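Phosphonate monoester hydrolase (Ruegeria pomeroyi, PDB 4UPK) is a hydrolase of the sulfatase family, within the alkaline phosphatase clan, whose assembly holds four protein chains. Local coordinates at residues A[92-97]-A[510-515]; A[265-270]-A[487-492]; A[277-282]-A[470-475]; A[283-288]-A[447-452]. All blocks are in the same frame, centred on the assembly; numbering follows the deposited sequence.

Interaction 1. Residues A[92-97]-A[510-515]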
loop_
_atom_site.group_PDB
_atom_site.type_symbol
_atom_site.label_atom_id
_atom_site.label_comp_id
_atom_site.label_asym_id
_atom_site.label_seq_id
_atom_site.Cartn_x
_atom_site.Cartn_y
_atom_site.Cartn_z
ATOM N N GLY A 92 -8.649 -21.348 -0.397
ATOM C CA GLY A 92 -8.866 -22.218 -1.552
ATOM C C GLY A 92 -7.579 -22.665 -2.233
ATOM O O GLY A 92 -7.614 -23.174 -3.360
ATOM N N GLN A 93 -6.428 -22.514 -1.532
ATOM C CA GLN A 93 -5.094 -22.864 -2.042
ATOM C C GLN A 93 -4.440 -23.972 -1.233
ATOM O O GLN A 93 -4.676 -24.085 -0.033
ATOM C CB GLN A 93 -4.145 -21.645 -1.981
ATOM C CG GLN A 93 -4.613 -20.395 -2.693
ATOM C CD GLN A 93 -3.602 -19.277 -2.608
ATOM O OE1 GLN A 93 -2.413 -19.477 -2.371
ATOM N NE2 GLN A 93 -4.042 -18.070 -2.869
ATOM N N TYR A 94 -3.545 -24.726 -1.873
ATOM C CA TYR A 94 -2.721 -25.734 -1.214
ATOM C C TYR A 94 -1.707 -24.973 -0.322
ATOM O O TYR A 94 -1.387 -23.828 -0.620
ATOM C CB TYR A 94 -1.959 -26.574 -2.259
ATOM C CG TYR A 94 -2.835 -27.511 -3.063
ATOM C CD1 TYR A 94 -3.415 -28.632 -2.475
ATOM C CD2 TYR A 94 -2.998 -27.340 -4.437
ATOM C CE1 TYR A 94 -4.184 -29.524 -3.221
ATOM C CE2 TYR A 94 -3.790 -28.207 -5.187
ATOM C CZ TYR A 94 -4.378 -29.302 -4.578
ATOM O OH TYR A 94 -5.182 -30.137 -5.320
ATOM N N ALA A 95 -1.240 -25.594 0.763
ATOM C CA ALA A 95 -0.246 -25.040 1.672
ATOM C C ALA A 95 1.034 -24.669 0.909
ATOM O O ALA A 95 1.706 -23.736 1.341
ATOM C CB ALA A 95 0.067 -26.044 2.783
ATOM N N MET A 96 1.376 -25.389 -0.224
ATOM C CA MET A 96 2.554 -25.102 -1.070
ATOM C C MET A 96 2.430 -23.737 -1.740
ATOM O O MET A 96 3.425 -23.131 -2.100
ATOM C CB MET A 96 2.871 -26.234 -2.090
ATOM C CG MET A 96 1.762 -26.560 -3.079
ATOM S SD MET A 96 2.173 -28.024 -4.064
ATOM C CE MET A 96 0.679 -28.189 -5.004
ATOM N N ASN A 97 1.202 -23.243 -1.854
ATOM C CA ASN A 97 0.896 -21.950 -2.433
ATOM C C ASN A 97 0.642 -20.855 -1.383
ATOM O O ASN A 97 1.263 -19.776 -1.466
ATOM C CB ASN A 97 -0.251 -22.083 -3.439
ATOM C CG ASN A 97 0.186 -22.829 -4.677
ATOM O OD1 ASN A 97 1.354 -22.808 -5.059
ATOM N ND2 ASN A 97 -0.724 -23.520 -5.323
ATOM N N LEU A 510 4.915 -35.552 -8.359
ATOM C CA LEU A 510 5.801 -34.542 -8.929
ATOM C C LEU A 510 4.991 -33.639 -9.867
ATOM O O LEU A 510 5.026 -32.416 -9.724
ATOM C CB LEU A 510 7.002 -35.195 -9.680
ATOM C CG LEU A 510 7.961 -34.233 -10.417
ATOM C CD1 LEU A 510 8.808 -33.415 -9.431
ATOM C CD2 LEU A 510 8.887 -34.972 -11.322
ATOM N N ARG A 511 4.220 -34.250 -10.775
ATOM C CA ARG A 511 3.365 -33.526 -11.728
ATOM C C ARG A 511 2.319 -32.648 -11.032
ATOM O O ARG A 511 2.078 -31.544 -11.508
ATOM C CB ARG A 511 2.676 -34.478 -12.706
ATOM C CG ARG A 511 3.613 -35.066 -13.736
ATOM C CD ARG A 511 2.828 -35.601 -14.924
ATOM N NE ARG A 511 3.689 -35.968 -16.048
ATOM C CZ ARG A 511 3.818 -37.205 -16.515
ATOM N NH1 ARG A 511 3.102 -38.194 -15.997
ATOM N NH2 ARG A 511 4.613 -37.452 -17.546
ATOM N N HIS A 512 1.714 -33.127 -9.914
ATOM C CA HIS A 512 0.720 -32.368 -9.155
ATOM C C HIS A 512 1.311 -31.041 -8.640
ATOM O O HIS A 512 0.654 -30.008 -8.757
ATOM C CB HIS A 512 0.121 -33.201 -7.996
ATOM C CG HIS A 512 -0.899 -32.429 -7.197
ATOM N ND1 HIS A 512 -2.206 -32.327 -7.611
ATOM C CD2 HIS A 512 -0.740 -31.674 -6.088
ATOM C CE1 HIS A 512 -2.813 -31.544 -6.729
ATOM N NE2 HIS A 512 -1.974 -31.133 -5.792
ATOM N N ARG A 513 2.550 -31.084 -8.082
ATOM C CA ARG A 513 3.291 -29.911 -7.592
ATOM C C ARG A 513 3.530 -28.931 -8.748
ATOM O O ARG A 513 3.319 -27.723 -8.588
ATOM C CB ARG A 513 4.654 -30.325 -7.011
ATOM C CG ARG A 513 4.577 -31.060 -5.705
ATOM C CD ARG A 513 5.753 -30.728 -4.791
ATOM N NE ARG A 513 5.475 -31.252 -3.465
ATOM C CZ ARG A 513 5.142 -30.528 -2.407
ATOM N NH1 ARG A 513 5.160 -29.203 -2.468
ATOM N NH2 ARG A 513 4.857 -31.118 -1.262
ATOM N N MET A 514 3.981 -29.467 -9.912
ATOM C CA MET A 514 4.266 -28.686 -11.138
ATOM C C MET A 514 3.002 -28.109 -11.763
ATOM O O MET A 514 3.058 -27.014 -12.317
ATOM C CB MET A 514 5.031 -29.533 -12.170
ATOM C CG MET A 514 6.383 -30.013 -11.688
ATOM S SD MET A 514 7.243 -31.054 -12.878
ATOM C CE MET A 514 7.892 -29.819 -14.015
ATOM N N ARG A 515 1.850 -28.818 -11.643
ATOM C CA ARG A 515 0.566 -28.353 -12.188
ATOM C C ARG A 515 -0.168 -27.382 -11.270
ATOM O O ARG A 515 -1.114 -26.716 -11.708
ATOM C CB ARG A 515 -0.353 -29.522 -12.531
ATOM C CG ARG A 515 0.033 -30.277 -13.790
ATOM C CD ARG A 515 -0.682 -31.612 -13.770
ATOM N NE ARG A 515 -0.362 -32.429 -14.937
ATOM C CZ ARG A 515 -0.694 -33.707 -15.075
ATOM N NH1 ARG A 515 -1.346 -34.339 -14.104
ATOM N NH2 ARG A 515 -0.367 -34.368 -16.176
#
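An offset edge-to-face aromatic pair joins the start of helix 95-98 to the C-terminal part of helix 499-515: the imidazole of His512 turns an edge toward one face of the Tyr94 phenol ring, with the planes at 82° and the centroids 4.8 Å apart. His512 NE2 is the atom that leans over that face, 3.3 Å from Tyr94 CZ, while His512 CE1 comes within 3.1 Å of Tyr94 OH, which lies near the imidazole plane. The histidine ring swings off its helix toward the tyrosine through a chi1 of 180°, which sets CG beside the carbonyl carbon. Each ring is held by a polar partner of its own: Tyr94 OH is hydrogen-bonded to Glu390 OE1, and His512 ND1 to Tyr430 OH, bonds that would limit rotation of both groups. Met96 adds a second layer. Its CG sits between the backbone N and the carbonyl carbon (chi1 59°), and the extended chain beyond carries the thioether to the other helix. There Met96 CE approaches His512 CD2 at 3.9 Å, and Met96 SD meets the guanidinium of Arg513, obliquely, at NH1 (3.6 Å). The contact thus combines aromatic, apolar and sulfur packing in a buried setting. Strand 431-436 borders it through Phe432, which packs edge-to-face with Tyr94 and also touches His512, Met96 and Arg513. Met517 of the second subunit packs on Met96, and Arg511 NH2 is hydrogen-bonded to Leu476 O of the second subunit, so helices 95-98 and 499-515 both reach the interface.

Interaction 2. Residues A[265-270]-A[487-492]; sequences ARLPGR and GEFRNV
Phe489 reaches across to Ala265, Arg266 and Leu267 with one edge of its ring. From CB, CG leaves anti to the carbonyl carbon and beside the backbone N (chi1 -70°), which directs the ring at the opposing loop. Phe489 CD2, the first ring atom to touch, packs against the methyl Leu267 CD2 at 3.7 Å. Next along the rim, Phe489 CE2 faces the main chain, 3.8 Å from Arg266 N and 4.0 Å from Arg266 CA. At the far end Phe489 CZ meets Ala265 CB, again at 3.7 Å. All three residues approach near the ring plane, so the phenyl slots edge-on against three consecutive residues. Leu267 runs past the phenylalanine in the opposite direction, and its other methyl, Leu267 CD1, lies 4.0 Å from Phe489 O. The contact is apolar packing at the surface, with Arg266 contributing backbone alone: its side chain points away and forms a salt bridge with Asp303. Polar bonds from the surroundings fix both loops. Leu267 N and O are held by Glu273 OE2 and His356 NE2, while Glu488 O accepts from Arg355 NH1. Segment 265-270 leads into helix 270-275, whereas segment 487-492 follows strand 479-482, to which Asn491 OD1 returns through Leu480 N, and precedes helix 499-515.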
loop_
_atom_site.group_PDB
_atom_site.type_symbol
_atom_site.label_atom_id
_atom_site.label_comp_id
_atom_site.label_asym_id
_atom_site.label_seq_id
_atom_site.Cartn_x
_atom_site.Cartn_y
_atom_site.Cartn_z
ATOM N N ALA A 265 -8.078 -48.765 15.897
ATOM C CA ALA A 265 -7.428 -49.577 14.865
ATOM C C ALA A 265 -5.930 -49.305 15.028
ATOM O O ALA A 265 -5.493 -48.159 14.928
ATOM C CB ALA A 265 -7.907 -49.162 13.477
ATOM N N ARG A 266 -5.157 -50.342 15.373
ATOM C CA ARG A 266 -3.722 -50.193 15.654
ATOM C C ARG A 266 -2.995 -51.518 15.581
ATOM O O ARG A 266 -3.626 -52.574 15.695
ATOM C CB ARG A 266 -3.514 -49.577 17.067
ATOM C CG ARG A 266 -4.175 -50.427 18.164
ATOM C CD ARG A 266 -4.139 -49.852 19.550
ATOM N NE ARG A 266 -4.816 -50.772 20.455
ATOM C CZ ARG A 266 -5.086 -50.532 21.733
ATOM N NH1 ARG A 266 -4.711 -49.392 22.296
ATOM N NH2 ARG A 266 -5.714 -51.435 22.459
ATOM N N LEU A 267 -1.650 -51.451 15.462
ATOM C CA LEU A 267 -0.787 -52.628 15.500
ATOM C C LEU A 267 -0.586 -53.032 17.008
ATOM O O LEU A 267 -0.879 -52.208 17.889
ATOM C CB LEU A 267 0.530 -52.397 14.720
ATOM C CG LEU A 267 0.418 -52.247 13.174
ATOM C CD1 LEU A 267 1.798 -52.163 12.515
ATOM C CD2 LEU A 267 -0.354 -53.393 12.525
ATOM N N PRO A 268 -0.230 -54.277 17.374
ATOM C CA PRO A 268 -0.191 -54.602 18.810
ATOM C C PRO A 268 0.593 -53.649 19.738
ATOM O O PRO A 268 0.118 -53.298 20.807
ATOM C CB PRO A 268 0.302 -56.054 18.847
ATOM C CG PRO A 268 -0.048 -56.611 17.495
ATOM C CD PRO A 268 0.093 -55.458 16.542
ATOM N N GLY A 269 1.789 -53.270 19.338
ATOM C CA GLY A 269 2.638 -52.423 20.164
ATOM C C GLY A 269 3.130 -51.193 19.450
ATOM O O GLY A 269 2.990 -51.086 18.231
ATOM N N ARG A 270 3.701 -50.264 20.220
ATOM C CA ARG A 270 4.236 -48.989 19.745
ATOM C C ARG A 270 5.399 -49.222 18.801
ATOM O O ARG A 270 5.532 -48.511 17.814
ATOM C CB ARG A 270 4.667 -48.099 20.942
ATOM C CG ARG A 270 3.473 -47.545 21.718
ATOM C CD ARG A 270 3.890 -46.786 22.965
ATOM N NE ARG A 270 4.393 -45.440 22.668
ATOM C CZ ARG A 270 3.630 -44.351 22.551
ATOM N NH1 ARG A 270 2.313 -44.440 22.671
ATOM N NH2 ARG A 270 4.179 -43.171 22.310
ATOM N N GLY A 487 -3.624 -52.281 3.407
ATOM C CA GLY A 487 -4.027 -50.888 3.585
ATOM C C GLY A 487 -2.882 -50.096 4.190
ATOM O O GLY A 487 -1.723 -50.270 3.799
ATOM N N GLU A 488 -3.201 -49.295 5.201
ATOM C CA GLU A 488 -2.296 -48.433 5.958
ATOM C C GLU A 488 -1.481 -49.175 7.012
ATOM O O GLU A 488 -0.546 -48.602 7.576
ATOM C CB GLU A 488 -3.113 -47.347 6.646
ATOM C CG GLU A 488 -3.681 -46.303 5.713
ATOM C CD GLU A 488 -4.347 -45.165 6.454
ATOM O OE1 GLU A 488 -5.029 -45.426 7.472
ATOM O OE2 GLU A 488 -4.199 -44.008 6.003
ATOM N N PHE A 489 -1.848 -50.449 7.287
ATOM C CA PHE A 489 -1.242 -51.325 8.301
ATOM C C PHE A 489 0.114 -51.912 7.905
ATOM O O PHE A 489 0.766 -52.580 8.713
ATOM C CB PHE A 489 -2.245 -52.381 8.762
ATOM C CG PHE A 489 -3.336 -51.743 9.584
ATOM C CD1 PHE A 489 -4.447 -51.168 8.971
ATOM C CD2 PHE A 489 -3.233 -51.671 10.974
ATOM C CE1 PHE A 489 -5.428 -50.524 9.729
ATOM C CE2 PHE A 489 -4.216 -51.034 11.735
ATOM C CZ PHE A 489 -5.313 -50.477 11.110
ATOM N N ARG A 490 0.553 -51.627 6.679
ATOM C CA ARG A 490 1.848 -52.067 6.193
ATOM C C ARG A 490 2.429 -51.102 5.169
ATOM O O ARG A 490 1.842 -50.895 4.105
ATOM C CB ARG A 490 1.791 -53.519 5.640
ATOM C CG ARG A 490 3.178 -54.117 5.343
ATOM C CD ARG A 490 3.149 -55.507 4.731
ATOM N NE ARG A 490 2.248 -55.623 3.576
ATOM C CZ ARG A 490 1.885 -56.766 3.002
ATOM N NH1 ARG A 490 2.332 -57.925 3.473
ATOM N NH2 ARG A 490 1.051 -56.761 1.969
ATOM N N ASN A 491 3.607 -50.538 5.484
ATOM C CA ASN A 491 4.341 -49.704 4.538
ATOM C C ASN A 491 5.083 -50.684 3.596
ATOM O O ASN A 491 5.991 -51.403 4.034
ATOM C CB ASN A 491 5.304 -48.727 5.256
ATOM C CG ASN A 491 6.317 -48.058 4.365
ATOM O OD1 ASN A 491 6.130 -47.946 3.151
ATOM N ND2 ASN A 491 7.413 -47.584 4.948
ATOM N N VAL A 492 4.670 -50.717 2.313
ATOM C CA VAL A 492 5.231 -51.614 1.302
ATOM C C VAL A 492 6.230 -50.951 0.330
ATOM O O VAL A 492 6.578 -51.565 -0.677
ATOM C CB VAL A 492 4.135 -52.456 0.577
ATOM C CG1 VAL A 492 3.401 -53.372 1.551
ATOM C CG2 VAL A 492 3.145 -51.580 -0.186
#

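Interaction 3. Residues A[277-282]-A[470-475]; sequences HPFFGP and VEFAAD
Aromatic packing carries this contact, with Phe472 pressed against both His277 and Phe279. The His277 and Phe472 rings approach from opposite directions and lie nearly parallel, planes 21° apart, yet they are slid so far that they barely overlap; their centroids are 5.1 Å apart. The nearest atoms are His277 CE1 and His277 NE2, each 3.5 Å from Phe472 CE1. Phe279 meets the same phenyl differently. Phe279 CD2 lies at the edge of the Phe472 ring, 3.5 Å from Phe472 CE2, while Phe279 CB rests 3.8 Å from Phe472 CZ. These two rings are inclined to each other obliquely, and the side chains cross at about a right angle.

Hydrogen bonding belongs to the imidazole. His277 ND1 accepts from Phe279 N at 3.1 Å, an almost straight bond (166°) with the donor in the ring plane, and His277 NE2 is hydrogen-bonded to Pro477 O. A chi1 of -168° places the ring where both nitrogens find partners, and the two bonds together fix its rotation against Phe472.

Further aromatic cover comes from Trp446, whose ring stacks with Phe279. Phe472 O is hydrogen-bonded to Arg511 of the second subunit, so the strand end also takes part in the subunit interface.

The arrangement is a buried aromatic cluster combined with a side-chain capping bond at the turn leading into helix 280-286. It joins that turn to the end of strand 467-472 in the four-stranded antiparallel sheet of the C-terminal part of the chain.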
loop_
_atom_site.group_PDB
_atom_site.type_symbol
_atom_site.label_atom_id
_atom_site.label_comp_id
_atom_site.label_asym_id
_atom_site.label_seq_id
_atom_site.Cartn_x
_atom_site.Cartn_y
_atom_site.Cartn_z
ATOM N N HIS A 277 7.752 -47.206 9.656
ATOM C CA HIS A 277 8.543 -46.077 9.155
ATOM C C HIS A 277 9.035 -45.277 10.375
ATOM O O HIS A 277 8.259 -45.076 11.314
ATOM C CB HIS A 277 7.750 -45.192 8.150
ATOM C CG HIS A 277 8.573 -44.190 7.381
ATOM N ND1 HIS A 277 9.064 -43.032 7.987
ATOM C CD2 HIS A 277 8.909 -44.166 6.067
ATOM C CE1 HIS A 277 9.718 -42.377 7.038
ATOM N NE2 HIS A 277 9.639 -43.013 5.863
ATOM N N PRO A 278 10.310 -44.815 10.370
ATOM C CA PRO A 278 10.841 -44.053 11.516
ATOM C C PRO A 278 10.092 -42.776 11.911
ATOM O O PRO A 278 10.234 -42.352 13.057
ATOM C CB PRO A 278 12.264 -43.719 11.071
ATOM C CG PRO A 278 12.604 -44.753 10.085
ATOM C CD PRO A 278 11.351 -44.994 9.340
ATOM N N PHE A 279 9.333 -42.159 10.979
ATOM C CA PHE A 279 8.505 -40.949 11.157
ATOM C C PHE A 279 7.529 -41.089 12.349
ATOM O O PHE A 279 7.222 -40.097 13.013
ATOM C CB PHE A 279 7.693 -40.675 9.855
ATOM C CG PHE A 279 6.526 -39.709 9.994
ATOM C CD1 PHE A 279 5.261 -40.165 10.358
ATOM C CD2 PHE A 279 6.705 -38.342 9.809
ATOM C CE1 PHE A 279 4.201 -39.270 10.532
ATOM C CE2 PHE A 279 5.643 -37.450 9.983
ATOM C CZ PHE A 279 4.398 -37.919 10.330
ATOM N N PHE A 280 7.013 -42.323 12.561
ATOM C CA PHE A 280 6.037 -42.702 13.585
ATOM C C PHE A 280 6.559 -42.762 15.001
ATOM O O PHE A 280 5.760 -42.778 15.945
ATOM C CB PHE A 280 5.260 -43.960 13.178
ATOM C CG PHE A 280 4.478 -43.775 11.903
ATOM C CD1 PHE A 280 3.454 -42.840 11.825
ATOM C CD2 PHE A 280 4.779 -44.522 10.771
ATOM C CE1 PHE A 280 2.759 -42.645 10.634
ATOM C CE2 PHE A 280 4.053 -44.358 9.596
ATOM C CZ PHE A 280 3.069 -43.403 9.526
ATOM N N GLY A 281 7.886 -42.783 15.136
ATOM C CA GLY A 281 8.583 -42.703 16.413
ATOM C C GLY A 281 8.210 -41.367 17.016
ATOM O O GLY A 281 7.393 -41.333 17.943
ATOM N N PRO A 282 8.685 -40.239 16.414
ATOM C CA PRO A 282 8.282 -38.903 16.907
ATOM C C PRO A 282 6.774 -38.624 16.818
ATOM O O PRO A 282 6.249 -37.925 17.670
ATOM C CB PRO A 282 9.080 -37.954 16.007
ATOM C CG PRO A 282 10.264 -38.761 15.542
ATOM C CD PRO A 282 9.671 -40.109 15.315
ATOM N N VAL A 470 3.488 -41.457 0.512
ATOM C CA VAL A 470 3.995 -40.416 1.397
ATOM C C VAL A 470 5.437 -40.122 0.953
ATOM O O VAL A 470 6.249 -41.038 0.858
ATOM C CB VAL A 470 3.902 -40.766 2.906
ATOM C CG1 VAL A 470 4.522 -39.668 3.774
ATOM C CG2 VAL A 470 2.451 -41.047 3.340
ATOM N N GLU A 471 5.749 -38.843 0.657
ATOM C CA GLU A 471 7.101 -38.425 0.273
ATOM C C GLU A 471 7.566 -37.288 1.157
ATOM O O GLU A 471 6.803 -36.352 1.409
ATOM C CB GLU A 471 7.158 -38.010 -1.203
ATOM C CG GLU A 471 6.955 -39.168 -2.174
ATOM C CD GLU A 471 8.183 -39.974 -2.546
ATOM O OE1 GLU A 471 9.240 -39.816 -1.888
ATOM O OE2 GLU A 471 8.085 -40.758 -3.518
ATOM N N PHE A 472 8.820 -37.362 1.614
ATOM C CA PHE A 472 9.467 -36.359 2.478
ATOM C C PHE A 472 10.470 -35.486 1.703
ATOM O O PHE A 472 11.186 -35.997 0.851
ATOM C CB PHE A 472 10.239 -37.076 3.615
ATOM C CG PHE A 472 9.353 -37.846 4.557
ATOM C CD1 PHE A 472 9.019 -39.173 4.299
ATOM C CD2 PHE A 472 8.817 -37.236 5.683
ATOM C CE1 PHE A 472 8.172 -39.869 5.149
ATOM C CE2 PHE A 472 7.981 -37.945 6.546
ATOM C CZ PHE A 472 7.674 -39.256 6.278
ATOM N N ALA A 473 10.559 -34.178 2.063
ATOM C CA ALA A 473 11.541 -33.223 1.529
ATOM C C ALA A 473 12.904 -33.607 2.130
ATOM O O ALA A 473 13.925 -33.549 1.448
ATOM C CB ALA A 473 11.170 -31.800 1.937
ATOM N N ALA A 474 12.899 -34.029 3.417
ATOM C CA ALA A 474 14.068 -34.508 4.151
ATOM C C ALA A 474 14.474 -35.915 3.650
ATOM O O ALA A 474 13.701 -36.586 2.954
ATOM C CB ALA A 474 13.751 -34.558 5.632
ATOM N N ASP A 475 15.687 -36.352 3.995
ATOM C CA ASP A 475 16.220 -37.640 3.572
ATOM C C ASP A 475 15.631 -38.852 4.314
ATOM O O ASP A 475 16.365 -39.666 4.890
ATOM C CB ASP A 475 17.750 -37.628 3.587
ATOM C CG ASP A 475 18.324 -37.993 2.237
ATOM O OD1 ASP A 475 18.461 -39.206 1.965
ATOM O OD2 ASP A 475 18.559 -37.061 1.415
#

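Interaction 4. Residues A[283-288]-A[447-452]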
loop_
_atom_site.group_PDB
_atom_site.type_symbol
_atom_site.label_atom_id
_atom_site.label_comp_id
_atom_site.label_asym_id
_atom_site.label_seq_id
_atom_site.Cartn_x
_atom_site.Cartn_y
_atom_site.Cartn_z
ATOM N N ALA A 283 6.087 -39.187 15.802
ATOM C CA ALA A 283 4.658 -39.032 15.586
ATOM C C ALA A 283 3.789 -39.682 16.669
ATOM O O ALA A 283 2.787 -39.083 17.053
ATOM C CB ALA A 283 4.270 -39.518 14.194
ATOM N N THR A 284 4.164 -40.872 17.206
ATOM C CA THR A 284 3.394 -41.467 18.319
ATOM C C THR A 284 3.799 -40.773 19.643
ATOM O O THR A 284 3.107 -40.917 20.641
ATOM C CB THR A 284 3.567 -43.028 18.428
ATOM O OG1 THR A 284 4.951 -43.377 18.502
ATOM C CG2 THR A 284 2.904 -43.779 17.309
ATOM N N ARG A 285 4.934 -40.057 19.656
ATOM C CA ARG A 285 5.461 -39.405 20.858
ATOM C C ARG A 285 5.056 -37.928 20.979
ATOM O O ARG A 285 5.222 -37.363 22.054
ATOM C CB ARG A 285 6.997 -39.560 20.916
ATOM C CG ARG A 285 7.497 -40.859 21.581
ATOM C CD ARG A 285 8.855 -41.346 21.059
ATOM N NE ARG A 285 9.775 -40.246 20.751
ATOM C CZ ARG A 285 10.659 -40.245 19.756
ATOM N NH1 ARG A 285 10.796 -41.314 18.974
ATOM N NH2 ARG A 285 11.427 -39.181 19.545
ATOM N N TYR A 286 4.512 -37.322 19.887
ATOM C CA TYR A 286 4.086 -35.913 19.769
ATOM C C TYR A 286 2.898 -35.591 20.681
ATOM O O TYR A 286 2.934 -34.563 21.367
ATOM C CB TYR A 286 3.772 -35.590 18.292
ATOM C CG TYR A 286 3.515 -34.128 17.971
ATOM C CD1 TYR A 286 4.561 -33.266 17.666
ATOM C CD2 TYR A 286 2.220 -33.625 17.902
ATOM C CE1 TYR A 286 4.327 -31.928 17.357
ATOM C CE2 TYR A 286 1.978 -32.285 17.613
ATOM C CZ TYR A 286 3.032 -31.444 17.330
ATOM O OH TYR A 286 2.784 -30.132 17.012
ATOM N N SER A 287 1.846 -36.453 20.665
ATOM C CA SER A 287 0.622 -36.344 21.482
ATOM C C SER A 287 0.392 -37.634 22.255
ATOM O O SER A 287 0.919 -38.686 21.886
ATOM C CB SER A 287 -0.600 -36.042 20.617
ATOM O OG SER A 287 -0.558 -34.734 20.068
ATOM N N SER A 288 -0.396 -37.552 23.335
ATOM C CA SER A 288 -0.705 -38.697 24.200
ATOM C C SER A 288 -2.007 -38.429 24.958
ATOM O O SER A 288 -2.440 -37.273 25.007
ATOM C CB SER A 288 0.446 -38.959 25.190
ATOM O OG SER A 288 0.620 -37.916 26.135
ATOM N N GLN A 447 12.936 -33.200 13.786
ATOM C CA GLN A 447 14.163 -32.443 13.495
ATOM C C GLN A 447 15.289 -32.896 14.380
ATOM O O GLN A 447 16.417 -33.024 13.891
ATOM C CB GLN A 447 13.956 -30.939 13.686
ATOM C CG GLN A 447 13.267 -30.282 12.521
ATOM C CD GLN A 447 13.231 -28.788 12.684
ATOM O OE1 GLN A 447 12.341 -28.232 13.322
ATOM N NE2 GLN A 447 14.186 -28.108 12.075
ATOM N N GLN A 448 14.985 -33.129 15.684
ATOM C CA GLN A 448 15.938 -33.576 16.695
ATOM C C GLN A 448 16.464 -34.979 16.373
ATOM O O GLN A 448 17.653 -35.225 16.523
ATOM C CB GLN A 448 15.276 -33.582 18.086
ATOM C CG GLN A 448 15.084 -32.212 18.700
ATOM C CD GLN A 448 14.090 -32.237 19.831
ATOM O OE1 GLN A 448 14.284 -32.907 20.851
ATOM N NE2 GLN A 448 13.012 -31.467 19.701
ATOM N N GLU A 449 15.581 -35.891 15.924
ATOM C CA GLU A 449 15.936 -37.274 15.616
ATOM C C GLU A 449 16.518 -37.438 14.211
ATOM O O GLU A 449 17.397 -38.278 14.017
ATOM C CB GLU A 449 14.707 -38.195 15.820
ATOM C CG GLU A 449 15.039 -39.684 15.879
ATOM C CD GLU A 449 13.945 -40.598 16.410
ATOM O OE1 GLU A 449 13.409 -40.308 17.505
ATOM O OE2 GLU A 449 13.669 -41.636 15.763
ATOM N N PHE A 450 16.023 -36.677 13.232
ATOM C CA PHE A 450 16.493 -36.853 11.860
ATOM C C PHE A 450 17.492 -35.831 11.312
ATOM O O PHE A 450 18.145 -36.115 10.313
ATOM C CB PHE A 450 15.353 -37.237 10.893
ATOM C CG PHE A 450 14.456 -38.325 11.434
ATOM C CD1 PHE A 450 14.916 -39.630 11.558
ATOM C CD2 PHE A 450 13.153 -38.045 11.817
ATOM C CE1 PHE A 450 14.088 -40.637 12.077
ATOM C CE2 PHE A 450 12.319 -39.049 12.328
ATOM C CZ PHE A 450 12.794 -40.338 12.456
ATOM N N GLY A 451 17.678 -34.716 12.011
ATOM C CA GLY A 451 18.712 -33.731 11.704
ATOM C C GLY A 451 18.548 -32.746 10.566
ATOM O O GLY A 451 19.525 -32.082 10.214
ATOM N N PHE A 452 17.329 -32.585 10.035
ATOM C CA PHE A 452 17.031 -31.659 8.937
ATOM C C PHE A 452 16.618 -30.271 9.474
ATOM O O PHE A 452 16.104 -30.162 10.589
ATOM C CB PHE A 452 15.938 -32.257 7.994
ATOM C CG PHE A 452 14.604 -32.527 8.671
ATOM C CD1 PHE A 452 13.617 -31.549 8.713
ATOM C CD2 PHE A 452 14.337 -33.764 9.260
ATOM C CE1 PHE A 452 12.397 -31.788 9.359
ATOM C CE2 PHE A 452 13.113 -34.005 9.899
ATOM C CZ PHE A 452 12.162 -33.008 9.967
#
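The guanidinium of Arg285 and the carboxylate of Glu449 meet nearly coplanar, their planes 11° apart, with Glu449 OE1 at the edge of the guanidinium. Within segment 447-452 the rings are packed on their faces: Glu449 CB stands over the centre of the Phe450 ring, while Gln447 CA lies over one face of Phe452, toward its rim, and Phe450 CB comes to the edge of that ring. The salt bridge is end-on and forked. Arg285 NH2 donates to Glu449 OE1 at 3.1 Å, nearly along the C-O axis, and Arg285 NH1 reaches Glu449 OE1 at 3.2 Å from its syn side. Both bonds are bent, the NH2 one to 148°, as a single acceptor shared by two donors requires. An extended glutamate chain (chi1 -165°) carries the carboxylate out to the arginine, whose own chain bends at chi3. Nearby, Gln447 NE2 donates to Phe452 O at 3.2 Å, and Gly451 N to Gln447 O, closing the end of helix 445-450 at a glycine with positive phi. The whole is an exposed interhelical salt bridge, joining helix 280-286 to the C-terminal end of helix 445-450, where Pro282 also packs on Phe450.

How the interactions relate
From the N terminus, the chain opens interaction 1 at 92-97 and closes it only at 510-515, so the other three contacts lie within its loop. Segments 265-270, 277-282 and 283-288 then follow closely, and their partners return in reverse order: 447-452 closes interaction 4, 470-475 interaction 3 and 487-492 interaction 2. The four loops are therefore strictly nested, none crossing. Interactions 3 and 4 share helix 280-286, and Arg270 NH2 probably bonds to Thr284 O, linking interactions 2 and 4. The inner three tie the 265-288 region to helix 445-450, strand 467-472 and the loop after strand 479-482, while interaction 1, like interaction 3, touches the second subunit.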